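Local structure of putative MCP-type signal transduction protein (Campylobacter jejuni subsp. jejuni serotype O:2, 4WY9) at residues 246-258 with 263-275. The protein is a chemoreceptor, Tlp1, whose periplasmic tandem-PAS sensing domain probably recognises chemotactic ligands indirectly and probably relays the signal across the membrane to the cell interior. Sequence-based numbering, arbitrary orientation. Where two conformers were deposited one is given.
Sequences AISEGKNGVFNYI and DDSYAAINSFKVQ. With ACT (acetate ion), chain B.
Strands 253-258 and 264-274 form an antiparallel beta hairpin in which Gly253, Phe255 and Tyr257 make hydrogen-bonded pairs with Ile269, Ala267 and Ser265, their N-to-C directions 141° apart. On the face carrying these pairs, Tyr257 turns its CG anti to the backbone N (chi1 177°), bringing CB and the ring's CG alongside the Ala267 methyl, Tyr257 CB to Ala267 CB 3.5 Å. Its hydroxyl donates to OXT of an acetate ion, probably from the crystallisation liquor, at 2.6 Å, which Ser260 and His221 also hold. Further along, Ile269 CD1 meets Ile247 CG1 at 3.7 Å, the two side chains crossing at about a right angle. Where helix 241-249 ends in a Schellman motif at Gly250, Ser271 ties the turn to the strand: its OG donates to Lys251 O (2.7 Å) from above the carbonyl plane and accepts from a water that also donates to Ile247 O. Asn252 OD1 receives Ser271 N at 2.8 Å, extending the ladder with a side chain, while its amide stacks on that of Asn270, planes 26° apart. Strand 253-258 edges the five-stranded PAS-type sheet; strand 264-274 pairs on its other side with strand 277-286, with helix 241-249 over the Phe255 and Tyr257 face and long helix 8-51 against Tyr266 and Asn270.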
loop_
_atom_site.group_PDB
_atom_site.type_symbol
_atom_site.label_atom_id
_atom_site.label_comp_id
_atom_site.label_asym_id
_atom_site.label_seq_id
_atom_site.Cartn_x
_atom_site.Cartn_y
_atom_site.Cartn_z
ATOM N N ALA A 246 -15.952 -8.416 -11.889
ATOM C CA ALA A 246 -15.841 -8.915 -10.522
ATOM C C ALA A 246 -14.917 -8.065 -9.676
ATOM O O ALA A 246 -15.204 -7.753 -8.521
ATOM C CB ALA A 246 -15.361 -10.382 -10.516
ATOM N N ILE A 247 -13.780 -7.686 -10.268
ATOM C CA ILE A 247 -12.838 -6.819 -9.575
ATOM C C ILE A 247 -13.473 -5.495 -9.260
ATOM O O ILE A 247 -13.383 -5.017 -8.134
ATOM C CB ILE A 247 -11.543 -6.637 -10.390
ATOM C CG1 ILE A 247 -10.780 -7.949 -10.503
ATOM C CG2 ILE A 247 -10.665 -5.570 -9.777
ATOM C CD1 ILE A 247 -9.702 -7.974 -11.587
ATOM N N SER A 248 -14.133 -4.896 -10.258
ATOM C CA SER A 248 -14.715 -3.565 -10.100
ATOM C C SER A 248 -15.772 -3.551 -9.001
ATOM O O SER A 248 -15.955 -2.547 -8.293
ATOM C CB SER A 248 -15.317 -3.099 -11.444
ATOM O OG SER A 248 -14.316 -3.013 -12.450
ATOM N N GLU A 249 -16.462 -4.670 -8.851
ATOM C CA GLU A 249 -17.537 -4.806 -7.891
ATOM C C GLU A 249 -17.115 -5.363 -6.539
ATOM O O GLU A 249 -17.933 -5.464 -5.619
ATOM C CB GLU A 249 -18.623 -5.670 -8.504
ATOM C CG GLU A 249 -19.285 -5.033 -9.716
ATOM C CD GLU A 249 -20.149 -5.997 -10.497
ATOM O OE1 GLU A 249 -20.257 -7.159 -10.114
ATOM O OE2 GLU A 249 -20.678 -5.599 -11.549
ATOM N N GLY A 250 -15.835 -5.683 -6.395
ATOM C CA GLY A 250 -15.344 -6.184 -5.137
ATOM C C GLY A 250 -15.842 -7.572 -4.792
ATOM O O GLY A 250 -16.048 -7.900 -3.623
ATOM N N LYS A 251 -16.045 -8.408 -5.812
ATOM C CA LYS A 251 -16.558 -9.741 -5.630
ATOM C C LYS A 251 -15.514 -10.813 -5.756
ATOM O O LYS A 251 -14.405 -10.562 -6.219
ATOM C CB LYS A 251 -17.705 -9.976 -6.559
ATOM C CG LYS A 251 -18.903 -9.070 -6.250
ATOM C CD LYS A 251 -19.939 -9.224 -7.308
ATOM C CE LYS A 251 -21.281 -8.576 -6.937
ATOM N NZ LYS A 251 -22.292 -9.257 -7.781
ATOM N N ASN A 252 -15.882 -12.042 -5.364
ATOM C CA ASN A 252 -15.023 -13.201 -5.551
ATOM C C ASN A 252 -15.578 -14.067 -6.645
ATOM O O ASN A 252 -16.784 -14.069 -6.893
ATOM C CB ASN A 252 -14.880 -14.046 -4.274
ATOM C CG ASN A 252 -14.366 -13.258 -3.073
ATOM O OD1 ASN A 252 -13.768 -12.207 -3.211
ATOM N ND2 ASN A 252 -14.611 -13.775 -1.882
ATOM N N GLY A 253 -14.734 -14.855 -7.293
ATOM C CA GLY A 253 -15.240 -15.843 -8.245
ATOM C C GLY A 253 -14.139 -16.427 -9.076
ATOM O O GLY A 253 -12.981 -16.021 -8.974
ATOM N N VAL A 254 -14.461 -17.412 -9.898
ATOM C CA VAL A 254 -13.534 -18.017 -10.832
ATOM C C VAL A 254 -14.124 -18.007 -12.224
ATOM O O VAL A 254 -15.253 -18.453 -12.436
ATOM C CB VAL A 254 -13.151 -19.478 -10.431
ATOM C CG1 VAL A 254 -11.930 -19.895 -11.299
ATOM C CG2 VAL A 254 -12.783 -19.562 -8.974
ATOM N N PHE A 255 -13.341 -17.530 -13.172
ATOM C CA PHE A 255 -13.804 -17.181 -14.484
ATOM C C PHE A 255 -12.936 -17.749 -15.587
ATOM O O PHE A 255 -11.745 -17.980 -15.391
ATOM C CB PHE A 255 -13.838 -15.633 -14.626
ATOM C CG PHE A 255 -14.592 -14.958 -13.550
ATOM C CD1 PHE A 255 -15.953 -14.899 -13.570
ATOM C CD2 PHE A 255 -13.922 -14.427 -12.461
ATOM C CE1 PHE A 255 -16.671 -14.307 -12.556
ATOM C CE2 PHE A 255 -14.621 -13.819 -11.429
ATOM C CZ PHE A 255 -15.995 -13.753 -11.483
ATOM N N ASN A 256 -13.516 -17.927 -16.755
ATOM C CA ASN A 256 -12.738 -18.034 -17.972
ATOM C C ASN A 256 -12.140 -16.671 -18.257
ATOM O O ASN A 256 -12.828 -15.650 -18.142
ATOM C CB ASN A 256 -13.606 -18.516 -19.133
ATOM C CG ASN A 256 -13.912 -20.025 -19.074
ATOM O OD1 ASN A 256 -13.862 -20.672 -18.021
ATOM N ND2 ASN A 256 -14.292 -20.560 -20.176
ATOM N N TYR A 257 -10.881 -16.628 -18.644
ATOM C CA TYR A 257 -10.152 -15.372 -18.760
ATOM C C TYR A 257 -9.064 -15.474 -19.802
ATOM O O TYR A 257 -8.280 -16.386 -19.778
ATOM C CB TYR A 257 -9.520 -15.042 -17.391
ATOM C CG TYR A 257 -8.653 -13.799 -17.340
ATOM C CD1 TYR A 257 -9.220 -12.537 -17.319
ATOM C CD2 TYR A 257 -7.261 -13.899 -17.278
ATOM C CE1 TYR A 257 -8.445 -11.413 -17.259
ATOM C CE2 TYR A 257 -6.471 -12.759 -17.210
ATOM C CZ TYR A 257 -7.071 -11.525 -17.219
ATOM O OH TYR A 257 -6.306 -10.389 -17.182
ATOM N N ILE A 258 -8.997 -14.492 -20.694
ATOM C CA ILE A 258 -7.927 -14.417 -21.666
ATOM C C ILE A 258 -6.930 -13.368 -21.194
ATOM O O ILE A 258 -7.267 -12.187 -21.131
ATOM C CB ILE A 258 -8.425 -14.091 -23.078
ATOM C CG1 ILE A 258 -9.394 -15.182 -23.543
ATOM C CG2 ILE A 258 -7.249 -13.938 -24.016
ATOM C CD1 ILE A 258 -9.947 -14.932 -24.910
ATOM N N ASP A 263 -2.899 -15.940 -23.228
ATOM C CA ASP A 263 -3.216 -17.269 -22.755
ATOM C C ASP A 263 -4.673 -17.384 -22.307
ATOM O O ASP A 263 -5.118 -16.710 -21.368
ATOM C CB ASP A 263 -2.331 -17.683 -21.573
ATOM C CG ASP A 263 -0.900 -18.011 -21.965
ATOM O OD1 ASP A 263 -0.593 -18.133 -23.161
ATOM O OD2 ASP A 263 -0.082 -18.212 -21.050
ATOM N N ASP A 264 -5.386 -18.325 -22.911
ATOM C CA ASP A 264 -6.725 -18.682 -22.501
ATOM C C ASP A 264 -6.637 -19.439 -21.170
ATOM O O ASP A 264 -5.995 -20.493 -21.099
ATOM C CB ASP A 264 -7.378 -19.529 -23.590
ATOM C CG ASP A 264 -8.857 -19.724 -23.388
ATOM O OD1 ASP A 264 -9.383 -19.369 -22.340
ATOM O OD2 ASP A 264 -9.486 -20.219 -24.332
ATOM N N SER A 265 -7.259 -18.907 -20.125
ATOM C CA SER A 265 -6.979 -19.314 -18.771
ATOM C C SER A 265 -8.226 -19.508 -17.926
ATOM O O SER A 265 -9.312 -19.029 -18.279
ATOM C CB SER A 265 -6.077 -18.277 -18.072
ATOM O OG SER A 265 -4.911 -17.976 -18.853
ATOM N N TYR A 266 -8.051 -20.183 -16.789
ATOM C CA TYR A 266 -8.940 -20.031 -15.655
ATOM C C TYR A 266 -8.357 -18.938 -14.772
ATOM O O TYR A 266 -7.139 -18.860 -14.599
ATOM C CB TYR A 266 -9.089 -21.332 -14.870
ATOM C CG TYR A 266 -9.671 -22.459 -15.696
ATOM C CD1 TYR A 266 -10.984 -22.427 -16.095
ATOM C CD2 TYR A 266 -8.900 -23.563 -16.042
ATOM C CE1 TYR A 266 -11.531 -23.446 -16.876
ATOM C CE2 TYR A 266 -9.429 -24.574 -16.799
ATOM C CZ TYR A 266 -10.748 -24.527 -17.208
ATOM O OH TYR A 266 -11.260 -25.551 -17.966
ATOM N N ALA A 267 -9.206 -18.096 -14.200
ATOM C CA ALA A 267 -8.750 -17.017 -13.313
ATOM C C ALA A 267 -9.615 -16.949 -12.095
ATOM O O ALA A 267 -10.843 -16.906 -12.224
ATOM C CB ALA A 267 -8.755 -15.676 -14.017
ATOM N N ALA A 268 -9.005 -16.855 -10.924
ATOM C CA ALA A 268 -9.741 -16.610 -9.716
ATOM C C ALA A 268 -9.473 -15.211 -9.200
ATOM O O ALA A 268 -8.343 -14.699 -9.313
ATOM C CB ALA A 268 -9.407 -17.616 -8.648
ATOM N N ILE A 269 -10.499 -14.615 -8.612
ATOM C CA ILE A 269 -10.423 -13.318 -7.955
ATOM C C ILE A 269 -10.829 -13.491 -6.515
ATOM O O ILE A 269 -11.852 -14.116 -6.235
ATOM C CB ILE A 269 -11.356 -12.252 -8.612
ATOM C CG1 ILE A 269 -10.963 -12.036 -10.062
ATOM C CG2 ILE A 269 -11.389 -10.941 -7.862
ATOM C CD1 ILE A 269 -9.665 -11.474 -10.216
ATOM N N ASN A 270 -10.058 -12.910 -5.600
ATOM C CA ASN A 270 -10.512 -12.752 -4.233
ATOM C C ASN A 270 -10.362 -11.274 -3.885
ATOM O O ASN A 270 -9.241 -10.733 -3.895
ATOM C CB ASN A 270 -9.744 -13.643 -3.256
ATOM C CG ASN A 270 -10.334 -13.624 -1.889
ATOM O OD1 ASN A 270 -10.250 -12.624 -1.184
ATOM N ND2 ASN A 270 -10.994 -14.705 -1.503
ATOM N N SER A 271 -11.479 -10.627 -3.650
ATOM C CA SER A 271 -11.562 -9.223 -3.360
ATOM C C SER A 271 -11.637 -8.969 -1.886
ATOM O O SER A 271 -12.331 -9.676 -1.154
ATOM C CB SER A 271 -12.776 -8.599 -4.064
ATOM O OG SER A 271 -12.627 -8.624 -5.454
ATOM N N PHE A 272 -10.969 -7.905 -1.421
ATOM C CA PHE A 272 -10.993 -7.538 -0.030
ATOM C C PHE A 272 -10.938 -6.024 0.156
ATOM O O PHE A 272 -10.418 -5.311 -0.694
ATOM C CB PHE A 272 -9.885 -8.225 0.758
ATOM C CG PHE A 272 -8.482 -7.912 0.260
ATOM C CD1 PHE A 272 -7.909 -8.625 -0.800
ATOM C CD2 PHE A 272 -7.703 -6.954 0.885
ATOM C CE1 PHE A 272 -6.638 -8.337 -1.230
ATOM C CE2 PHE A 272 -6.404 -6.693 0.453
ATOM C CZ PHE A 272 -5.870 -7.419 -0.596
ATOM N N LYS A 273 -11.472 -5.564 1.272
ATOM C CA LYS A 273 -11.477 -4.167 1.586
ATOM C C LYS A 273 -10.466 -3.888 2.655
ATOM O O LYS A 273 -10.246 -4.699 3.546
ATOM C CB LYS A 273 -12.858 -3.686 2.038
ATOM C CG LYS A 273 -13.923 -3.667 0.935
ATOM C CD LYS A 273 -15.269 -3.380 1.533
ATOM C CE LYS A 273 -16.357 -4.242 0.874
ATOM N NZ LYS A 273 -17.662 -4.177 1.560
ATOM N N VAL A 274 -9.855 -2.718 2.561
ATOM C CA VAL A 274 -8.944 -2.223 3.550
ATOM C C VAL A 274 -9.364 -0.804 3.830
ATOM O O VAL A 274 -9.107 0.099 3.032
ATOM C CB VAL A 274 -7.477 -2.279 3.070
ATOM C CG1 VAL A 274 -6.573 -1.666 4.089
ATOM C CG2 VAL A 274 -7.048 -3.718 2.760
ATOM N N GLN A 275 -10.022 -0.590 4.978
ATOM C CA GLN A 275 -10.632 0.707 5.301
ATOM C C GLN A 275 -11.518 1.114 4.134
ATOM O O GLN A 275 -12.436 0.383 3.759
ATOM C CB GLN A 275 -9.550 1.734 5.660
ATOM C CG GLN A 275 -8.770 1.391 6.893
ATOM C CD GLN A 275 -9.558 1.626 8.170
ATOM O OE1 GLN A 275 -10.395 2.544 8.257
ATOM N NE2 GLN A 275 -9.288 0.809 9.171
HETATM C C ACT B . -2.904 -10.527 -17.011
HETATM O O ACT B . -1.738 -10.245 -17.415
HETATM O OXT ACT B . -3.805 -10.690 -17.882
HETATM C CH3 ACT B . -3.211 -10.614 -15.558
HETATM O O HOH W 1 -12.009 -6.016 -6.100
HETATM O O HOH W 2 -13.096 -12.009 -0.061
#